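Local coordinates for protein cobalt-precorrin-5B C(1)-methyltransferase (Archaeoglobus fulgidus, PDB 1SR8) that probably catalyses the S-adenosylmethionine-dependent methylation of C-1 in cobalt-precorrin-5B, giving cobalt-precorrin-6A, a step of anaerobic cobalamin biosynthesis, at residues Arg40-Gly45 / Val74-Glu79; Val89-Gly94 / Gly188-Trp193. One frame throughout, in Å; residues are numbered along the deposited sequence.

Contact 1 of 2, residues Arg40-Gly45 / Val74-Glu79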
ATOM      1  N   ARG A  40       1.601   0.734  -9.982  1.00 25.60           N
ATOM      2  CA  ARG A  40       1.327   0.767  -8.549  1.00 25.29           C
ATOM      3  C   ARG A  40       2.100   1.963  -7.994  1.00 25.95           C
ATOM      4  O   ARG A  40       3.083   2.409  -8.595  1.00 25.66           O
ATOM      5  CB  ARG A  40       1.844  -0.496  -7.852  1.00 23.53           C
ATOM      6  CG  ARG A  40       1.026  -1.744  -8.088  1.00 23.57           C
ATOM      7  CD  ARG A  40       0.898  -2.517  -6.789  1.00 21.87           C
ATOM      8  NE  ARG A  40       0.095  -3.726  -6.926  1.00 21.94           N
ATOM      9  CZ  ARG A  40       0.542  -4.867  -7.442  1.00 21.95           C
ATOM     10  NH1 ARG A  40       1.793  -4.954  -7.872  1.00 21.63           N
ATOM     11  NH2 ARG A  40      -0.258  -5.923  -7.520  1.00 18.90           N
ATOM     12  N   GLY A  41       1.670   2.478  -6.848  1.00 24.81           N
ATOM     13  CA  GLY A  41       2.373   3.594  -6.240  1.00 22.44           C
ATOM     14  C   GLY A  41       3.082   3.108  -4.994  1.00 21.53           C
ATOM     15  O   GLY A  41       3.154   1.903  -4.750  1.00 19.71           O
ATOM     16  N   ILE A  42       3.633   4.036  -4.218  1.00 20.93           N
ATOM     17  CA  ILE A  42       4.300   3.691  -2.968  1.00 20.39           C
ATOM     18  C   ILE A  42       3.504   4.362  -1.861  1.00 20.68           C
ATOM     19  O   ILE A  42       2.998   5.473  -2.038  1.00 21.31           O
ATOM     20  CB  ILE A  42       5.766   4.190  -2.906  1.00 20.51           C
ATOM     21  CG1 ILE A  42       5.829   5.691  -3.222  1.00 21.35           C
ATOM     22  CG2 ILE A  42       6.633   3.359  -3.847  1.00 21.94           C
ATOM     23  CD1 ILE A  42       7.182   6.331  -2.941  1.00 20.84           C
ATOM     24  N   THR A  43       3.378   3.686  -0.727  1.00 19.22           N
ATOM     25  CA  THR A  43       2.630   4.228   0.399  1.00 18.14           C
ATOM     26  C   THR A  43       3.399   5.331   1.139  1.00 18.91           C
ATOM     27  O   THR A  43       4.585   5.545   0.903  1.00 18.35           O
ATOM     28  CB  THR A  43       2.341   3.136   1.428  1.00 15.89           C
ATOM     29  OG1 THR A  43       3.581   2.542   1.821  1.00 15.64           O
ATOM     30  CG2 THR A  43       1.429   2.081   0.859  1.00 15.99           C
ATOM     31  N   THR A  44       2.701   6.021   2.037  1.00 18.63           N
ATOM     32  CA  THR A  44       3.302   7.051   2.871  1.00 18.08           C
ATOM     33  C   THR A  44       4.396   6.370   3.712  1.00 17.83           C
ATOM     34  O   THR A  44       5.429   6.965   4.028  1.00 16.37           O
ATOM     35  CB  THR A  44       2.238   7.667   3.804  1.00 20.19           C
ATOM     36  OG1 THR A  44       1.378   6.627   4.289  1.00 21.47           O
ATOM     37  CG2 THR A  44       1.385   8.677   3.061  1.00 20.55           C
ATOM     38  N   GLY A  45       4.157   5.107   4.063  1.00 16.46           N
ATOM     39  CA  GLY A  45       5.124   4.356   4.846  1.00 16.44           C
ATOM     40  C   GLY A  45       6.389   4.110   4.045  1.00 17.65           C
ATOM     41  O   GLY A  45       7.501   4.257   4.564  1.00 17.95           O
ATOM     42  N   VAL A  74       9.137  -6.993  -1.125  1.00 27.88           N
ATOM     43  CA  VAL A  74       9.659  -6.557  -2.426  1.00 27.57           C
ATOM     44  C   VAL A  74      10.400  -5.217  -2.270  1.00 26.27           C
ATOM     45  O   VAL A  74       9.777  -4.186  -2.007  1.00 25.74           O
ATOM     46  CB  VAL A  74       8.501  -6.368  -3.442  1.00 27.76           C
ATOM     47  CG1 VAL A  74       9.052  -6.003  -4.805  1.00 27.59           C
ATOM     48  CG2 VAL A  74       7.659  -7.634  -3.517  1.00 29.66           C
ATOM     49  N   ASP A  75      11.722  -5.225  -2.412  1.00 26.36           N
ATOM     50  CA  ASP A  75      12.481  -3.983  -2.285  1.00 26.09           C
ATOM     51  C   ASP A  75      12.130  -3.072  -3.444  1.00 26.70           C
ATOM     52  O   ASP A  75      11.966  -3.536  -4.572  1.00 25.94           O
ATOM     53  CB  ASP A  75      13.983  -4.249  -2.293  1.00 27.80           C
ATOM     54  CG  ASP A  75      14.429  -5.114  -1.138  1.00 27.89           C
ATOM     55  OD1 ASP A  75      13.819  -5.041  -0.056  1.00 28.74           O
ATOM     56  OD2 ASP A  75      15.406  -5.859  -1.313  1.00 29.52           O
ATOM     57  N   VAL A  76      12.005  -1.779  -3.168  1.00 27.31           N
ATOM     58  CA  VAL A  76      11.656  -0.820  -4.208  1.00 29.45           C
ATOM     59  C   VAL A  76      12.646   0.321  -4.276  1.00 30.54           C
ATOM     60  O   VAL A  76      13.101   0.822  -3.255  1.00 31.56           O
ATOM     61  CB  VAL A  76      10.265  -0.203  -3.977  1.00 30.79           C
ATOM     62  CG1 VAL A  76       9.938   0.776  -5.104  1.00 31.18           C
ATOM     63  CG2 VAL A  76       9.222  -1.290  -3.917  1.00 32.64           C
ATOM     64  N   GLU A  77      12.975   0.738  -5.488  1.00 30.38           N
ATOM     65  CA  GLU A  77      13.900   1.836  -5.664  1.00 30.40           C
ATOM     66  C   GLU A  77      13.067   3.115  -5.774  1.00 30.14           C
ATOM     67  O   GLU A  77      12.116   3.197  -6.556  1.00 29.41           O
ATOM     68  CB  GLU A  77      14.724   1.593  -6.917  1.00 33.30           C
ATOM     69  CG  GLU A  77      15.813   2.592  -7.166  1.00 39.16           C
ATOM     70  CD  GLU A  77      16.628   2.219  -8.387  1.00 41.92           C
ATOM     71  OE1 GLU A  77      17.417   1.247  -8.305  1.00 43.11           O
ATOM     72  OE2 GLU A  77      16.460   2.886  -9.432  1.00 44.16           O
ATOM     73  N   VAL A  78      13.421   4.106  -4.961  1.00 29.67           N
ATOM     74  CA  VAL A  78      12.709   5.379  -4.920  1.00 28.05           C
ATOM     75  C   VAL A  78      13.643   6.545  -5.247  1.00 30.06           C
ATOM     76  O   VAL A  78      14.771   6.619  -4.745  1.00 28.43           O
ATOM     77  CB  VAL A  78      12.095   5.624  -3.503  1.00 27.68           C
ATOM     78  CG1 VAL A  78      11.338   6.943  -3.458  1.00 24.44           C
ATOM     79  CG2 VAL A  78      11.169   4.477  -3.135  1.00 25.72           C
ATOM     80  N   GLU A  79      13.164   7.449  -6.098  1.00 30.63           N
ATOM     81  CA  GLU A  79      13.942   8.621  -6.464  1.00 32.17           C
ATOM     82  C   GLU A  79      13.792   9.649  -5.353  1.00 30.44           C
ATOM     83  O   GLU A  79      12.690   9.906  -4.876  1.00 28.85           O
ATOM     84  CB  GLU A  79      13.461   9.192  -7.801  1.00 34.64           C
ATOM     85  CG  GLU A  79      13.875   8.336  -8.987  1.00 41.41           C
ATOM     86  CD  GLU A  79      14.284   9.167 -10.192  1.00 46.38           C
ATOM     87  OE1 GLU A  79      13.390   9.718 -10.876  1.00 48.57           O
ATOM     88  OE2 GLU A  79      15.509   9.277 -10.446  1.00 49.42           O
TER
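I42 alone of segment R40-G45 reaches segment V74-E79, where it meets V76 and V78. R40 comes first, and its guanidinium is turned to other partners: NE forms a salt bridge with E191, NH2 one with D4, and NH1 a hydrogen bond with the carbonyl of G28, so each nitrogen of the group is held. G41 follows in extended backbone, on the middle strand of the three-stranded antiparallel sheet. I42 then directs its side chain at the second segment. CG1 lies between the backbone N and C (chi1 53°), and the extended chi2 of 169° carries CD1 straight outward, while CG2 branches off to the side opposite the carbonyl carbon. The two ends thus go to different residues of the strand. CG2 approaches CG1 of V76 at 4.4 Å, and CD1 faces both methyls of V78, 4.2 Å from CG1 and 4.4 Å from CG2. V76 and V78 are alternate residues and point to the same side of strand 76-83, so the isoleucine meets two successive inward positions. The backbones stay apart, with 8.7 Å between CA of I42 and CA of V76, and the join is made by methyl groups in a buried setting that T47 and A50 of helix 44-57 help to line. T43 closes the strand as the N-cap of that helix, its OG1 accepting a hydrogen bond from the amide of T46, and T44 and G45 begin the helix. The contact is hydrophobic core packing between two sheets: a strand that runs directly into an N-capped helix lays its last aliphatic side chain against an inner strand of the six-stranded mixed sheet.

Contact 2 of 2, residues Val89-Gly94 / Gly188-Trp193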
ATOM      1  N   VAL A  89      11.354  13.530  -0.382  1.00 25.87           N
ATOM      2  CA  VAL A  89      10.822  12.484  -1.260  1.00 24.60           C
ATOM      3  C   VAL A  89       9.335  12.678  -1.474  1.00 23.40           C
ATOM      4  O   VAL A  89       8.591  12.903  -0.530  1.00 24.10           O
ATOM      5  CB  VAL A  89      11.045  11.078  -0.668  1.00 25.27           C
ATOM      6  CG1 VAL A  89      10.639  10.020  -1.681  1.00 26.65           C
ATOM      7  CG2 VAL A  89      12.498  10.898  -0.270  1.00 25.80           C
ATOM      8  N   ARG A  90       8.899  12.584  -2.721  1.00 23.35           N
ATOM      9  CA  ARG A  90       7.495  12.774  -3.040  1.00 24.55           C
ATOM     10  C   ARG A  90       6.826  11.418  -3.242  1.00 24.32           C
ATOM     11  O   ARG A  90       7.361  10.539  -3.919  1.00 24.02           O
ATOM     12  CB  ARG A  90       7.364  13.620  -4.320  1.00 26.92           C
ATOM     13  CG  ARG A  90       5.971  14.197  -4.601  1.00 28.75           C
ATOM     14  CD  ARG A  90       5.943  14.986  -5.928  1.00 28.84           C
ATOM     15  NE  ARG A  90       6.768  16.195  -5.910  1.00 26.81           N
ATOM     16  CZ  ARG A  90       6.437  17.323  -5.289  1.00 29.29           C
ATOM     17  NH1 ARG A  90       5.291  17.415  -4.629  1.00 30.47           N
ATOM     18  NH2 ARG A  90       7.256  18.369  -5.318  1.00 30.79           N
ATOM     19  N   LYS A  91       5.662  11.242  -2.633  1.00 23.18           N
ATOM     20  CA  LYS A  91       4.924  10.000  -2.786  1.00 23.73           C
ATOM     21  C   LYS A  91       4.198   9.998  -4.128  1.00 23.84           C
ATOM     22  O   LYS A  91       3.683  11.035  -4.566  1.00 25.04           O
ATOM     23  CB  LYS A  91       3.875   9.850  -1.688  1.00 21.95           C
ATOM     24  CG  LYS A  91       2.784   8.872  -2.084  1.00 21.35           C
ATOM     25  CD  LYS A  91       1.705   8.715  -1.052  1.00 19.78           C
ATOM     26  CE  LYS A  91       0.599   7.842  -1.626  1.00 19.34           C
ATOM     27  NZ  LYS A  91      -0.529   7.638  -0.687  1.00 20.26           N
ATOM     28  N   PHE A  92       4.161   8.843  -4.784  1.00 23.55           N
ATOM     29  CA  PHE A  92       3.427   8.729  -6.039  1.00 21.71           C
ATOM     30  C   PHE A  92       2.428   7.599  -5.891  1.00 21.14           C
ATOM     31  O   PHE A  92       2.727   6.578  -5.271  1.00 20.02           O
ATOM     32  CB  PHE A  92       4.369   8.501  -7.231  1.00 21.84           C
ATOM     33  CG  PHE A  92       5.176   7.236  -7.168  1.00 24.26           C
ATOM     34  CD1 PHE A  92       4.629   6.023  -7.573  1.00 24.19           C
ATOM     35  CD2 PHE A  92       6.512   7.272  -6.768  1.00 24.98           C
ATOM     36  CE1 PHE A  92       5.399   4.859  -7.590  1.00 26.67           C
ATOM     37  CE2 PHE A  92       7.294   6.117  -6.780  1.00 28.69           C
ATOM     38  CZ  PHE A  92       6.736   4.901  -7.195  1.00 27.22           C
ATOM     39  N   SER A  93       1.233   7.793  -6.437  1.00 22.44           N
ATOM     40  CA  SER A  93       0.177   6.792  -6.331  1.00 23.82           C
ATOM     41  C   SER A  93      -0.065   5.942  -7.586  1.00 23.71           C
ATOM     42  O   SER A  93      -1.063   5.237  -7.670  1.00 24.85           O
ATOM     43  CB  SER A  93      -1.125   7.480  -5.914  1.00 25.55           C
ATOM     44  OG  SER A  93      -0.938   8.233  -4.721  1.00 26.99           O
ATOM     45  N   GLY A  94       0.846   5.990  -8.551  1.00 23.46           N
ATOM     46  CA  GLY A  94       0.663   5.207  -9.758  1.00 23.92           C
ATOM     47  C   GLY A  94      -0.628   5.575 -10.466  1.00 25.75           C
ATOM     48  O   GLY A  94      -0.981   6.751 -10.540  1.00 26.79           O
ATOM     49  N   GLY A 188       3.236  -1.862   1.406  1.00 19.11           N
ATOM     50  CA  GLY A 188       4.290  -0.937   1.034  1.00 17.90           C
ATOM     51  C   GLY A 188       3.948  -0.305  -0.310  1.00 18.06           C
ATOM     52  O   GLY A 188       4.556   0.678  -0.724  1.00 17.03           O
ATOM     53  N   PHE A 189       2.951  -0.863  -0.988  1.00 17.21           N
ATOM     54  CA  PHE A 189       2.548  -0.369  -2.304  1.00 18.47           C
ATOM     55  C   PHE A 189       1.129   0.169  -2.292  1.00 19.98           C
ATOM     56  O   PHE A 189       0.316  -0.212  -1.442  1.00 20.27           O
ATOM     57  CB  PHE A 189       2.635  -1.499  -3.338  1.00 16.81           C
ATOM     58  CG  PHE A 189       4.022  -2.051  -3.528  1.00 16.74           C
ATOM     59  CD1 PHE A 189       4.797  -1.660  -4.613  1.00 17.96           C
ATOM     60  CD2 PHE A 189       4.551  -2.965  -2.625  1.00 16.21           C
ATOM     61  CE1 PHE A 189       6.083  -2.174  -4.797  1.00 19.46           C
ATOM     62  CE2 PHE A 189       5.832  -3.485  -2.797  1.00 16.62           C
ATOM     63  CZ  PHE A 189       6.600  -3.090  -3.885  1.00 18.26           C
ATOM     64  N   VAL A 190       0.841   1.060  -3.240  1.00 19.70           N
ATOM     65  CA  VAL A 190      -0.488   1.640  -3.381  1.00 19.11           C
ATOM     66  C   VAL A 190      -1.176   0.943  -4.557  1.00 20.01           C
ATOM     67  O   VAL A 190      -0.677   0.977  -5.678  1.00 21.16           O
ATOM     68  CB  VAL A 190      -0.411   3.165  -3.653  1.00 18.36           C
ATOM     69  CG1 VAL A 190      -1.776   3.703  -4.048  1.00 18.40           C
ATOM     70  CG2 VAL A 190       0.070   3.887  -2.415  1.00 18.75           C
ATOM     71  N   GLU A 191      -2.300   0.285  -4.290  1.00 19.72           N
ATOM     72  CA  GLU A 191      -3.052  -0.406  -5.331  1.00 20.75           C
ATOM     73  C   GLU A 191      -3.710   0.685  -6.187  1.00 22.64           C
ATOM     74  O   GLU A 191      -4.443   1.526  -5.658  1.00 23.61           O
ATOM     75  CB  GLU A 191      -4.115  -1.307  -4.692  1.00 20.92           C
ATOM     76  CG  GLU A 191      -4.845  -2.214  -5.674  1.00 23.88           C
ATOM     77  CD  GLU A 191      -3.988  -3.364  -6.199  1.00 25.17           C
ATOM     78  OE1 GLU A 191      -2.755  -3.354  -6.000  1.00 25.33           O
ATOM     79  OE2 GLU A 191      -4.554  -4.287  -6.826  1.00 25.37           O
ATOM     80  N   PRO A 192      -3.463   0.681  -7.519  1.00 22.96           N
ATOM     81  CA  PRO A 192      -4.009   1.667  -8.467  1.00 23.52           C
ATOM     82  C   PRO A 192      -5.491   1.541  -8.793  1.00 26.17           C
ATOM     83  O   PRO A 192      -5.876   1.254  -9.931  1.00 26.74           O
ATOM     84  CB  PRO A 192      -3.133   1.480  -9.693  1.00 22.24           C
ATOM     85  CG  PRO A 192      -2.919   0.004  -9.687  1.00 24.00           C
ATOM     86  CD  PRO A 192      -2.633  -0.310  -8.230  1.00 21.82           C
ATOM     87  N   TRP A 193      -6.323   1.799  -7.794  1.00 27.42           N
ATOM     88  CA  TRP A 193      -7.760   1.705  -7.962  1.00 29.31           C
ATOM     89  C   TRP A 193      -8.373   2.652  -8.982  1.00 29.92           C
ATOM     90  O   TRP A 193      -8.336   3.870  -8.827  1.00 29.59           O
ATOM     91  CB  TRP A 193      -8.444   1.879  -6.609  1.00 29.96           C
ATOM     92  CG  TRP A 193      -8.286   0.656  -5.754  1.00 33.59           C
ATOM     93  CD1 TRP A 193      -7.745   0.588  -4.499  1.00 33.23           C
ATOM     94  CD2 TRP A 193      -8.658  -0.686  -6.108  1.00 35.65           C
ATOM     95  NE1 TRP A 193      -7.760  -0.714  -4.051  1.00 35.53           N
ATOM     96  CE2 TRP A 193      -8.314  -1.517  -5.017  1.00 37.18           C
ATOM     97  CE3 TRP A 193      -9.251  -1.266  -7.244  1.00 37.13           C
ATOM     98  CZ2 TRP A 193      -8.542  -2.902  -5.029  1.00 37.41           C
ATOM     99  CZ3 TRP A 193      -9.478  -2.646  -7.256  1.00 37.88           C
ATOM    100  CH2 TRP A 193      -9.123  -3.445  -6.154  1.00 38.14           C
TER
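Where V190 meets K91 and S93, the rings of the two segments make no contact across the gap: F92 has the amide N of G94 at its edge, in the ring plane, and the W193 indole carries CG of E191 over one face, 3.5 Å above the plane and offset toward the rim. The W193 ring also meets that of H238, with the planes at about 40°. The contact itself rests on the two methyls of V190. CG1, anti to the backbone N (chi1 170°), comes to 4.0 Å from the carbonyl O of S93 and 4.3 Å from its CB. CG2 points elsewhere, to the last methylene of K91, 4.1 Å from CE, with NZ just beyond. The K91 chain is extended and passes the valine at about a right angle; its NZ forms a salt bridge with OD2 of D99 and a hydrogen bond with OG1 of T101. The same OD2 takes a hydrogen bond from OG of S93, so a single carboxylate oxygen holds both residues that touch V190. On the other side, V190 runs on through E191 into P192, where W193 N bonds to E191 O at 2.9 Å. Here, then, a loop leaving strand 86-90 packs by van der Waals contact on edge strand 189-190, just before an inverse gamma turn centred on P192.

Overall arrangement
Contacts 1 and 2 lie about 7 Å apart, centre to centre, and touch directly. Along the chain they come in series, 40-45 with 74-79 closing before 89-94 with 188-193 opens. Strand 36-42 is the common element: G41 O probably accepts a hydrogen bond from V190 N at 2.9 Å, and I42 N probably donates one to F92 O at 2.9 Å, so its end is tied to both segments of contact 2. Strands 76-83 and 86-90 are neighbours in the six-stranded sheet, while 36-42 and 189-190 are neighbours in the three-stranded one. Together the contacts bind these two sheets into a single buried region near the centre of the chain.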